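Local coordinates for Mgp-operon protein 3 (Mycoplasma pneumoniae, PDB 6RJ1) that is an immunodominant, extracellular cell-adhesion protein of a human pathogen and probably helps the bacterium attach to host cells, at residues Glu964-Asp967 against Gln968-Glu971; Asp665-Thr668 against Val669-Leu673; Ala711-Thr714 against Ser715-Asn718; Asp252-Ser255 against Trp256-Glu260; Ser824-Lys827 against Asn828-Pro831. All coordinates share one frame; numbering follows the deposited sequence.

Interaction 1: residues Glu964-Asp967 against Gln968-Glu971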
loop_
_atom_site.group_PDB
_atom_site.type_symbol
_atom_site.label_atom_id
_atom_site.label_comp_id
_atom_site.label_asym_id
_atom_site.label_seq_id
_atom_site.Cartn_x
_atom_site.Cartn_y
_atom_site.Cartn_z
ATOM N N GLU A 964 -14.943 -13.905 -27.241
ATOM C CA GLU A 964 -15.307 -13.427 -28.566
ATOM C C GLU A 964 -16.805 -13.192 -28.587
ATOM O O GLU A 964 -17.570 -14.076 -28.196
ATOM C CB GLU A 964 -14.891 -14.446 -29.644
ATOM C CG GLU A 964 -14.657 -13.855 -31.028
ATOM C CD GLU A 964 -13.438 -12.961 -31.165
ATOM O OE1 GLU A 964 -12.337 -13.496 -31.432
ATOM O OE2 GLU A 964 -13.585 -11.726 -31.021
ATOM N N LYS A 965 -17.219 -11.989 -29.012
ATOM C CA LYS A 965 -18.618 -11.558 -29.080
ATOM C C LYS A 965 -19.440 -12.415 -30.041
ATOM O O LYS A 965 -19.000 -12.677 -31.169
ATOM C CB LYS A 965 -18.691 -10.075 -29.484
ATOM C CG LYS A 965 -20.066 -9.434 -29.395
ATOM C CD LYS A 965 -20.136 -8.222 -30.312
ATOM C CE LYS A 965 -21.544 -7.744 -30.580
ATOM N NZ LYS A 965 -22.093 -6.932 -29.459
ATOM N N ASP A 966 -20.633 -12.854 -29.587
ATOM C CA ASP A 966 -21.561 -13.632 -30.400
ATOM C C ASP A 966 -22.618 -12.665 -30.902
ATOM O O ASP A 966 -23.547 -12.342 -30.169
ATOM C CB ASP A 966 -22.183 -14.790 -29.596
ATOM C CG ASP A 966 -22.897 -15.825 -30.447
ATOM O OD1 ASP A 966 -23.906 -15.473 -31.091
ATOM O OD2 ASP A 966 -22.455 -16.991 -30.458
ATOM N N ASP A 967 -22.446 -12.168 -32.139
ATOM C CA ASP A 967 -23.327 -11.198 -32.801
ATOM C C ASP A 967 -24.770 -11.673 -32.899
ATOM O O ASP A 967 -25.677 -10.866 -32.712
ATOM C CB ASP A 967 -22.791 -10.834 -34.199
ATOM C CG ASP A 967 -21.319 -10.449 -34.253
ATOM O OD1 ASP A 967 -20.851 -9.731 -33.332
ATOM O OD2 ASP A 967 -20.639 -10.853 -35.224
ATOM N N GLN A 968 -24.973 -12.978 -33.187
ATOM C CA GLN A 968 -26.278 -13.632 -33.311
ATOM C C GLN A 968 -27.103 -13.535 -32.032
ATOM O O GLN A 968 -28.255 -13.110 -32.092
ATOM C CB GLN A 968 -26.089 -15.104 -33.675
ATOM C CG GLN A 968 -26.167 -15.385 -35.155
ATOM C CD GLN A 968 -27.234 -16.405 -35.434
ATOM O OE1 GLN A 968 -28.309 -16.091 -35.961
ATOM N NE2 GLN A 968 -26.962 -17.649 -35.067
ATOM N N LEU A 969 -26.515 -13.951 -30.889
ATOM C CA LEU A 969 -27.158 -13.941 -29.580
ATOM C C LEU A 969 -27.215 -12.551 -28.979
ATOM O O LEU A 969 -28.189 -12.248 -28.296
ATOM C CB LEU A 969 -26.473 -14.913 -28.602
ATOM C CG LEU A 969 -26.683 -16.412 -28.851
ATOM C CD1 LEU A 969 -25.735 -17.231 -28.020
ATOM C CD2 LEU A 969 -28.106 -16.836 -28.548
ATOM N N SER A 970 -26.171 -11.715 -29.205
ATOM C CA SER A 970 -26.113 -10.343 -28.687
ATOM C C SER A 970 -27.234 -9.502 -29.276
ATOM O O SER A 970 -27.882 -8.772 -28.528
ATOM C CB SER A 970 -24.761 -9.696 -28.965
ATOM O OG SER A 970 -23.722 -10.372 -28.278
ATOM N N GLU A 971 -27.491 -9.630 -30.595
ATOM C CA GLU A 971 -28.573 -8.912 -31.265
ATOM C C GLU A 971 -29.916 -9.481 -30.797
ATOM O O GLU A 971 -30.811 -8.705 -30.468
ATOM C CB GLU A 971 -28.445 -8.993 -32.799
ATOM C CG GLU A 971 -29.439 -8.107 -33.537
ATOM C CD GLU A 971 -29.767 -8.532 -34.956
ATOM O OE1 GLU A 971 -30.845 -9.138 -35.165
ATOM O OE2 GLU A 971 -28.949 -8.250 -35.861
#

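Interaction 2: residues Asp665-Thr668 against Val669-Leu673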
loop_
_atom_site.group_PDB
_atom_site.type_symbol
_atom_site.label_atom_id
_atom_site.label_comp_id
_atom_site.label_asym_id
_atom_site.label_seq_id
_atom_site.Cartn_x
_atom_site.Cartn_y
_atom_site.Cartn_z
ATOM N N ASP A 665 18.269 11.372 -6.565
ATOM C CA ASP A 665 19.556 10.790 -6.936
ATOM C C ASP A 665 19.340 9.530 -7.797
ATOM O O ASP A 665 18.214 9.015 -7.893
ATOM C CB ASP A 665 20.341 10.438 -5.652
ATOM C CG ASP A 665 21.818 10.161 -5.877
ATOM O OD1 ASP A 665 22.578 11.133 -6.107
ATOM O OD2 ASP A 665 22.213 8.974 -5.832
ATOM N N GLY A 666 20.426 9.057 -8.403
ATOM C CA GLY A 666 20.436 7.861 -9.232
ATOM C C GLY A 666 20.167 6.576 -8.472
ATOM O O GLY A 666 19.464 5.703 -8.985
ATOM N N VAL A 667 20.713 6.448 -7.244
ATOM C CA VAL A 667 20.567 5.242 -6.424
ATOM C C VAL A 667 19.077 4.934 -6.138
ATOM O O VAL A 667 18.659 3.791 -6.320
ATOM C CB VAL A 667 21.458 5.251 -5.151
ATOM C CG1 VAL A 667 21.043 6.325 -4.155
ATOM C CG2 VAL A 667 21.507 3.879 -4.491
ATOM N N THR A 668 18.281 5.955 -5.783
ATOM C CA THR A 668 16.844 5.825 -5.507
ATOM C C THR A 668 16.073 5.398 -6.770
ATOM O O THR A 668 15.148 4.588 -6.674
ATOM C CB THR A 668 16.313 7.107 -4.861
ATOM O OG1 THR A 668 16.757 8.198 -5.656
ATOM C CG2 THR A 668 16.833 7.301 -3.439
ATOM N N VAL A 669 16.492 5.907 -7.952
ATOM C CA VAL A 669 15.932 5.555 -9.265
ATOM C C VAL A 669 16.239 4.069 -9.536
ATOM O O VAL A 669 15.346 3.312 -9.903
ATOM C CB VAL A 669 16.474 6.484 -10.388
ATOM C CG1 VAL A 669 16.083 5.987 -11.773
ATOM C CG2 VAL A 669 16.007 7.916 -10.189
ATOM N N PHE A 670 17.495 3.656 -9.313
ATOM C CA PHE A 670 17.958 2.282 -9.495
ATOM C C PHE A 670 17.239 1.292 -8.577
ATOM O O PHE A 670 16.891 0.193 -9.001
ATOM C CB PHE A 670 19.486 2.218 -9.327
ATOM C CG PHE A 670 20.248 2.416 -10.619
ATOM C CD1 PHE A 670 20.193 3.624 -11.301
ATOM C CD2 PHE A 670 21.003 1.386 -11.164
ATOM C CE1 PHE A 670 20.873 3.796 -12.512
ATOM C CE2 PHE A 670 21.683 1.558 -12.372
ATOM C CZ PHE A 670 21.615 2.764 -13.039
ATOM N N ASP A 671 16.972 1.709 -7.346
ATOM C CA ASP A 671 16.286 0.917 -6.328
ATOM C C ASP A 671 14.805 0.759 -6.618
ATOM O O ASP A 671 14.229 -0.275 -6.291
ATOM C CB ASP A 671 16.476 1.564 -4.953
ATOM C CG ASP A 671 17.859 1.426 -4.329
ATOM O OD1 ASP A 671 18.826 1.124 -5.066
ATOM O OD2 ASP A 671 17.972 1.618 -3.111
ATOM N N ALA A 672 14.172 1.788 -7.184
ATOM C CA ALA A 672 12.745 1.751 -7.468
ATOM C C ALA A 672 12.437 1.035 -8.764
ATOM O O ALA A 672 11.373 0.437 -8.891
ATOM C CB ALA A 672 12.192 3.160 -7.508
ATOM N N LEU A 673 13.360 1.093 -9.732
ATOM C CA LEU A 673 13.183 0.503 -11.050
ATOM C C LEU A 673 13.843 -0.877 -11.208
ATOM O O LEU A 673 13.684 -1.513 -12.253
ATOM C CB LEU A 673 13.674 1.502 -12.106
ATOM C CG LEU A 673 12.684 2.570 -12.599
ATOM C CD1 LEU A 673 12.324 3.578 -11.512
ATOM C CD2 LEU A 673 13.256 3.323 -13.776
#

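Interaction 3: residues Ala711-Thr714 against Ser715-Asn718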
loop_
_atom_site.group_PDB
_atom_site.type_symbol
_atom_site.label_atom_id
_atom_site.label_comp_id
_atom_site.label_asym_id
_atom_site.label_seq_id
_atom_site.Cartn_x
_atom_site.Cartn_y
_atom_site.Cartn_z
ATOM N N ALA A 711 -6.442 -5.409 20.321
ATOM C CA ALA A 711 -7.233 -4.205 20.063
ATOM C C ALA A 711 -8.131 -3.843 21.257
ATOM O O ALA A 711 -8.281 -2.661 21.575
ATOM C CB ALA A 711 -8.079 -4.400 18.816
ATOM N N GLN A 712 -8.716 -4.864 21.916
ATOM C CA GLN A 712 -9.642 -4.722 23.043
ATOM C C GLN A 712 -8.966 -4.370 24.372
ATOM O O GLN A 712 -9.659 -3.960 25.307
ATOM C CB GLN A 712 -10.524 -5.979 23.183
ATOM C CG GLN A 712 -11.966 -5.802 22.666
ATOM C CD GLN A 712 -12.102 -5.403 21.199
ATOM O OE1 GLN A 712 -12.508 -4.280 20.869
ATOM N NE2 GLN A 712 -11.789 -6.316 20.287
ATOM N N SER A 713 -7.626 -4.492 24.447
ATOM C CA SER A 713 -6.836 -4.164 25.634
ATOM C C SER A 713 -6.817 -2.647 25.848
ATOM O O SER A 713 -6.522 -1.888 24.916
ATOM C CB SER A 713 -5.416 -4.706 25.499
ATOM O OG SER A 713 -4.678 -4.523 26.694
ATOM N N THR A 714 -7.164 -2.218 27.080
ATOM C CA THR A 714 -7.234 -0.814 27.493
ATOM C C THR A 714 -6.046 -0.431 28.356
ATOM O O THR A 714 -6.046 -0.687 29.558
ATOM C CB THR A 714 -8.591 -0.479 28.139
ATOM O OG1 THR A 714 -8.987 -1.530 29.027
ATOM C CG2 THR A 714 -9.674 -0.232 27.110
ATOM N N SER A 715 -5.036 0.194 27.722
ATOM C CA SER A 715 -3.768 0.674 28.290
ATOM C C SER A 715 -3.042 -0.412 29.105
ATOM O O SER A 715 -2.238 -1.157 28.539
ATOM C CB SER A 715 -3.969 1.967 29.084
ATOM O OG SER A 715 -2.735 2.498 29.541
ATOM N N ASP A 716 -3.369 -0.520 30.412
ATOM C CA ASP A 716 -2.865 -1.472 31.406
ATOM C C ASP A 716 -1.422 -2.000 31.124
ATOM O O ASP A 716 -0.495 -1.201 30.932
ATOM C CB ASP A 716 -3.873 -2.637 31.626
ATOM C CG ASP A 716 -4.468 -3.282 30.377
ATOM O OD1 ASP A 716 -3.712 -3.518 29.406
ATOM O OD2 ASP A 716 -5.683 -3.565 30.378
ATOM N N ASP A 717 -1.263 -3.340 31.113
ATOM C CA ASP A 717 -0.012 -4.080 30.953
ATOM C C ASP A 717 0.201 -4.698 29.555
ATOM O O ASP A 717 1.262 -5.284 29.309
ATOM C CB ASP A 717 0.125 -5.158 32.057
ATOM C CG ASP A 717 -1.168 -5.636 32.719
ATOM O OD1 ASP A 717 -1.821 -4.819 33.412
ATOM O OD2 ASP A 717 -1.503 -6.834 32.577
ATOM N N ASN A 718 -0.778 -4.556 28.640
ATOM C CA ASN A 718 -0.654 -5.092 27.283
ATOM C C ASN A 718 -0.577 -3.974 26.218
ATOM O O ASN A 718 -0.966 -4.172 25.057
ATOM C CB ASN A 718 -1.749 -6.128 26.993
ATOM C CG ASN A 718 -1.634 -7.395 27.818
ATOM O OD1 ASN A 718 -0.598 -8.082 27.826
ATOM N ND2 ASN A 718 -2.705 -7.742 28.523
#

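Interaction 4: residues Asp252-Ser255 against Trp256-Glu260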
loop_
_atom_site.group_PDB
_atom_site.type_symbol
_atom_site.label_atom_id
_atom_site.label_comp_id
_atom_site.label_asym_id
_atom_site.label_seq_id
_atom_site.Cartn_x
_atom_site.Cartn_y
_atom_site.Cartn_z
ATOM N N ASP A 252 6.796 21.969 6.608
ATOM C CA ASP A 252 6.577 23.339 7.063
ATOM C C ASP A 252 5.138 23.828 6.816
ATOM O O ASP A 252 4.874 24.590 5.880
ATOM C CB ASP A 252 7.636 24.278 6.455
ATOM C CG ASP A 252 7.755 25.659 7.063
ATOM O OD1 ASP A 252 6.863 26.045 7.859
ATOM O OD2 ASP A 252 8.725 26.370 6.722
ATOM N N GLU A 253 4.223 23.404 7.708
ATOM C CA GLU A 253 2.798 23.737 7.710
ATOM C C GLU A 253 2.584 25.240 7.920
ATOM O O GLU A 253 1.697 25.811 7.283
ATOM C CB GLU A 253 2.063 22.915 8.788
ATOM C CG GLU A 253 0.550 22.868 8.636
ATOM C CD GLU A 253 -0.223 24.050 9.191
ATOM O OE1 GLU A 253 -0.034 24.387 10.383
ATOM O OE2 GLU A 253 -1.024 24.640 8.430
ATOM N N SER A 254 3.390 25.871 8.806
ATOM C CA SER A 254 3.297 27.302 9.114
ATOM C C SER A 254 3.523 28.172 7.874
ATOM O O SER A 254 2.689 29.032 7.595
ATOM C CB SER A 254 4.257 27.687 10.234
ATOM O OG SER A 254 3.947 28.985 10.720
ATOM N N SER A 255 4.603 27.902 7.099
ATOM C CA SER A 255 4.905 28.612 5.852
ATOM C C SER A 255 3.792 28.419 4.817
ATOM O O SER A 255 3.472 29.365 4.088
ATOM C CB SER A 255 6.233 28.153 5.271
ATOM O OG SER A 255 7.317 28.598 6.067
ATOM N N TRP A 256 3.185 27.209 4.777
ATOM C CA TRP A 256 2.079 26.904 3.881
ATOM C C TRP A 256 0.879 27.775 4.247
ATOM O O TRP A 256 0.427 28.558 3.418
ATOM C CB TRP A 256 1.709 25.409 3.922
ATOM C CG TRP A 256 0.673 25.043 2.895
ATOM C CD1 TRP A 256 -0.676 24.967 3.082
ATOM C CD2 TRP A 256 0.895 24.840 1.494
ATOM N NE1 TRP A 256 -1.304 24.687 1.893
ATOM C CE2 TRP A 256 -0.363 24.600 0.901
ATOM C CE3 TRP A 256 2.040 24.825 0.682
ATOM C CZ2 TRP A 256 -0.510 24.350 -0.470
ATOM C CZ3 TRP A 256 1.896 24.571 -0.673
ATOM C CH2 TRP A 256 0.635 24.317 -1.233
ATOM N N LYS A 257 0.418 27.679 5.508
ATOM C CA LYS A 257 -0.710 28.419 6.072
ATOM C C LYS A 257 -0.561 29.937 5.909
ATOM O O LYS A 257 -1.500 30.594 5.461
ATOM C CB LYS A 257 -0.872 28.047 7.559
ATOM C CG LYS A 257 -2.144 28.565 8.228
ATOM C CD LYS A 257 -2.136 28.309 9.737
ATOM C CE LYS A 257 -2.789 26.998 10.124
ATOM N NZ LYS A 257 -2.619 26.703 11.570
ATOM N N ASN A 258 0.617 30.480 6.252
ATOM C CA ASN A 258 0.890 31.916 6.215
ATOM C C ASN A 258 1.051 32.521 4.821
ATOM O O ASN A 258 0.673 33.684 4.643
ATOM C CB ASN A 258 2.110 32.265 7.077
ATOM C CG ASN A 258 1.979 31.928 8.552
ATOM O OD1 ASN A 258 0.889 31.646 9.079
ATOM N ND2 ASN A 258 3.108 31.944 9.253
ATOM N N SER A 259 1.630 31.780 3.847
ATOM C CA SER A 259 1.855 32.360 2.518
ATOM C C SER A 259 1.601 31.428 1.330
ATOM O O SER A 259 0.746 31.736 0.495
ATOM C CB SER A 259 3.262 32.948 2.422
ATOM O OG SER A 259 4.267 31.970 2.637
ATOM N N GLU A 260 2.344 30.303 1.250
ATOM C CA GLU A 260 2.329 29.349 0.139
ATOM C C GLU A 260 0.945 28.769 -0.232
ATOM O O GLU A 260 0.777 28.311 -1.365
ATOM C CB GLU A 260 3.341 28.231 0.385
ATOM C CG GLU A 260 4.044 27.749 -0.875
ATOM C CD GLU A 260 4.785 28.756 -1.740
ATOM O OE1 GLU A 260 5.310 29.759 -1.201
ATOM O OE2 GLU A 260 4.850 28.527 -2.970
#

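Interaction 5: residues Ser824-Lys827 against Asn828-Pro831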
loop_
_atom_site.group_PDB
_atom_site.type_symbol
_atom_site.label_atom_id
_atom_site.label_comp_id
_atom_site.label_asym_id
_atom_site.label_seq_id
_atom_site.Cartn_x
_atom_site.Cartn_y
_atom_site.Cartn_z
ATOM N N SER A 824 10.583 -24.688 0.177
ATOM C CA SER A 824 11.462 -25.776 -0.263
ATOM C C SER A 824 12.672 -25.890 0.686
ATOM O O SER A 824 12.897 -24.992 1.509
ATOM C CB SER A 824 11.922 -25.554 -1.703
ATOM O OG SER A 824 12.681 -26.656 -2.177
ATOM N N THR A 825 13.440 -26.998 0.572
ATOM C CA THR A 825 14.638 -27.267 1.382
ATOM C C THR A 825 15.767 -26.254 1.085
ATOM O O THR A 825 16.314 -25.666 2.024
ATOM C CB THR A 825 15.106 -28.735 1.209
ATOM O OG1 THR A 825 14.000 -29.622 1.399
ATOM C CG2 THR A 825 16.245 -29.113 2.165
ATOM N N ASP A 826 16.095 -26.054 -0.218
ATOM C CA ASP A 826 17.159 -25.167 -0.707
ATOM C C ASP A 826 16.908 -23.671 -0.443
ATOM O O ASP A 826 15.844 -23.143 -0.785
ATOM C CB ASP A 826 17.442 -25.426 -2.201
ATOM C CG ASP A 826 18.740 -24.824 -2.711
ATOM O OD1 ASP A 826 19.818 -25.206 -2.199
ATOM O OD2 ASP A 826 18.681 -23.989 -3.635
ATOM N N LYS A 827 17.919 -23.004 0.165
ATOM C CA LYS A 827 17.929 -21.572 0.506
ATOM C C LYS A 827 18.482 -20.687 -0.632
ATOM O O LYS A 827 18.205 -19.485 -0.673
ATOM C CB LYS A 827 18.657 -21.315 1.842
ATOM C CG LYS A 827 20.135 -21.722 1.887
ATOM C CD LYS A 827 20.971 -20.752 2.739
ATOM C CE LYS A 827 21.012 -21.088 4.216
ATOM N NZ LYS A 827 21.935 -22.217 4.508
ATOM N N ASN A 828 19.260 -21.295 -1.553
ATOM C CA ASN A 828 19.828 -20.640 -2.739
ATOM C C ASN A 828 18.721 -20.419 -3.768
ATOM O O ASN A 828 18.797 -19.486 -4.575
ATOM C CB ASN A 828 20.937 -21.502 -3.361
ATOM C CG ASN A 828 22.317 -21.210 -2.836
ATOM O OD1 ASN A 828 22.750 -21.764 -1.821
ATOM N ND2 ASN A 828 23.039 -20.342 -3.529
ATOM N N SER A 829 17.702 -21.301 -3.743
ATOM C CA SER A 829 16.541 -21.245 -4.622
ATOM C C SER A 829 15.656 -20.066 -4.251
ATOM O O SER A 829 15.501 -19.757 -3.061
ATOM C CB SER A 829 15.740 -22.542 -4.535
ATOM O OG SER A 829 16.444 -23.625 -5.125
ATOM N N GLU A 830 15.093 -19.392 -5.276
ATOM C CA GLU A 830 14.154 -18.290 -5.071
ATOM C C GLU A 830 12.889 -18.825 -4.367
ATOM O O GLU A 830 12.578 -20.005 -4.538
ATOM C CB GLU A 830 13.808 -17.597 -6.396
ATOM C CG GLU A 830 14.648 -16.355 -6.641
ATOM C CD GLU A 830 14.018 -15.319 -7.553
ATOM O OE1 GLU A 830 14.343 -15.323 -8.764
ATOM O OE2 GLU A 830 13.203 -14.502 -7.061
ATOM N N PRO A 831 12.199 -18.033 -3.505
ATOM C CA PRO A 831 11.021 -18.570 -2.807
ATOM C C PRO A 831 9.951 -19.004 -3.789
ATOM O O PRO A 831 9.647 -18.277 -4.743
ATOM C CB PRO A 831 10.558 -17.407 -1.920
ATOM C CG PRO A 831 11.126 -16.192 -2.552
ATOM C CD PRO A 831 12.428 -16.619 -3.148
#

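Interaction 1: residues Glu964-Asp967 against Gln968-Glu971
Asp966 caps the N-terminus of helix 967-974, the helix that follows strand 962-965, and its contacts with Leu969 and Ser970 form a strand-to-helix junction at the protein surface. The carboxylate does the capping: Leu969 N donates to Asp966 OD1 over 3.0 Å, reaching that oxygen on its anti side, 26° out of the carboxylate plane. A first torsion that turns CG opposite the backbone N (chi1 -166°) sets OD1 near Leu969 N. Leu969 crosses the acid at a slant, its CB 3.6 Å from Asp966 OD1, while Gln968 CB comes to 3.4 Å from the same oxygen. The Asp966 carbonyl is gripped twice by one residue. Ser970 N meets Asp966 O at 2.9 Å, and Ser970 OG reaches Asp966 O at 2.7 Å from well above the carbonyl plane. Behind this, Glu971 N bonds to Asp967 O (3.0 Å), the next backbone bond of the helix. Strand 952-959, antiparallel to strand 962-965, lies alongside: Ser970 OG is also hydrogen-bonded to Ile955 N, Leu969 packs on Ile955, and Lys965, lying near Ser970, makes a salt bridge to Asp954.

Interaction 2: residues Asp665-Thr668 against Val669-Leu673
Phe670 lays the edge of its ring against the backbone of Gly666, with CD1 3.2 Å from Gly666 O and that oxygen near the ring plane. The same carbonyl receives Phe670 N at 2.9 Å in a nearly straight bond, the first turn of helix 666-673. One residue along, Asp671 and Val667 run side by side and point the same way, Asp671 OD1 lying 3.9 Å from Val667 CG2, while Asp671 N bonds to Val667 O. The acid is buried, and its oxygens find partners in other parts of the chain: OD2 is hydrogen-bonded to Ser580 OG, and OD1 has weak bonds to Asn676 and Thr582. At the start of the helix Asp665 is the N-cap. Its OD2 takes Val667 N at 3.3 Å from above the carboxylate plane. Val669 CG2 comes to 3.4 Å from Asp665 O; CG1 lies anti to the backbone N (chi1 171°), which leaves CG2 beside that N. Thr668 OG1 has two carbonyls at hand, Asp665 O at 2.8 Å and Gly663 O. The helix is packed in on several sides, Phe670 meeting the ring of Tyr617, Ala672 touching Leu775, and Asp671 O bonding to Tyr732 on strand 723-732.

Interaction 3: residues Ala711-Thr714 against Ser715-Asn718
An Asx turn at Asp716 to Asn718 organises the loop that leaves helix 701-712, and Ser713 lies against it from the preceding residues. Asp716 OD1 accepts Asn718 N, two residues on, at 3.2 Å; the N-H points well at the oxygen (165°) and arrives on its anti side, 23° out of the carboxylate plane. With CG between the backbone N and the carbonyl carbon of Asp716 (chi1 46°), the carboxylate lies on the side of Asn718 N. Ser713 OG lies beside both residues of the turn, 3.0 Å from Asp716 OD1 and 3.4 Å from Asn718 CB. Its position follows from a first torsion opposite the backbone N, which sends OG toward the returning chain. Between these residues the backbone bends sharply, with positive phi at both Ser715 and Asp716. Thr714 and Asp716 pass each other at a slant, Thr714 OG1 being 4.1 Å from Asp716 OD2. Asn718 is held in turn by a hydrogen bond between Asn718 OD1 and Thr721 OG1. The loop lies at the surface and leads from helix 701-712 to strand 723-732. Thr714 rests on Lys489 of strand 487-492, Ser715 touches Tyr138, and Ser715 OG has a weak bond to Lys140.

Interaction 4: residues Asp252-Ser255 against Trp256-Glu260
Asp252 is the N-cap of helix 253-267, and its carboxylate satisfies two donors of Ser255. Ser255 N reaches Asp252 OD1 at 3.0 Å and Ser255 OG reaches Asp252 OD2 at 2.7 Å, both from above the carboxylate plane. Each acid oxygen thus has its own donor, one from the helix backbone and one from a side chain. One turn further the helix widens into a pi-type turn, and Ser255 O gathers three donors: Ser259 N at 3.0 Å, Glu260 N at 3.2 Å and Ser259 OG at 3.1 Å. The hydroxyl lies in the carbonyl plane, whereas Ser259 N stands above it. Ser259 OG gets there because it sits between its backbone N and carbonyl carbon (chi1 60°). Between the two ends, Lys257 N and Asn258 N bond regularly to Glu253 O and Ser254 O, while Trp256 N makes only a weak bond to Asp252 O. Along the outer flank Glu253 bends at chi2 and crosses Lys257, and their salt bridge, Glu253 OE1 to Lys257 NZ at 3.7 Å, is long. Glu260 turns elsewhere, its OE2 bonded to Tyr356 OH. The Trp256 ring, packed on Pro237 and Arg230, carries Glu260 C 4.1 Å above one face, toward the rim.

Interaction 5: residues Ser824-Lys827 against Asn828-Pro831
Asp826 OD2 is gripped twice by Ser829, by the hydroxyl and by the backbone. Ser829 OG donates to Asp826 OD2 over 2.7 Å and uses the anti lone pair, the one turned away from the other carboxylate oxygen. Ser829 N approaches the same Asp826 OD2 to 2.9 Å, but with an N-H angle of only 120° this second bond is weak. The hydroxyl makes the sounder of the two bonds. Two torsions bring the groups together. Asp826 places its CG opposite the backbone N (chi1 -165°), directing the carboxylate across the bend, and Ser829 keeps OG beside its own N (chi1 -70°), so that both donors face one oxygen. Asn828 lies close by: its CB is 3.4 Å from Asp826 OD2, and its amide plane is nearly aligned with that of the carboxylate although the two side chains cross at a slant. Lys827 heads away from the bend, with only the base of its chain near Asn828 N. The loop lies at the surface between strands 820-821 and 834-838. Backbone bonds join Lys827 to Lys592 and Asn828 to Tyr591, which places the bend against helix 591-595, while Pro831 packs on Tyr591 and on His731 of strand 723-732. With both Lys827 and Asn828 in helical backbone conformations, and the CA atoms of Asp826 and Ser829 5.6 Å apart, residues 826-829 form a beta turn close to type I, a setting in which aspartate is common at the first position; here its side chain accepts from the residue at the fourth.

Overall arrangement
Only interaction 2 is buried; the other four lie at the surface. Interactions 1, 2 and 4 all begin helices with an aspartate cap, but they differ in what follows: a strand junction in 1, a buried acid with polar partners and a phenylalanine ring beside the backbone in 2, and a widened turn with a long surface salt bridge in 4. Interactions 3 and 5 are loops in which an aspartate closes a turn, through a backbone amide in 3 and chiefly through a serine hydroxyl in 5. Interactions 2, 3 and 5 share strand 723-732 as a neighbour or next element, and 2 and 5 come nearest each other, about 14 Å between closest atoms. Interaction 1 stands apart near the C-terminal end, its centre about 61 Å from that of interaction 3.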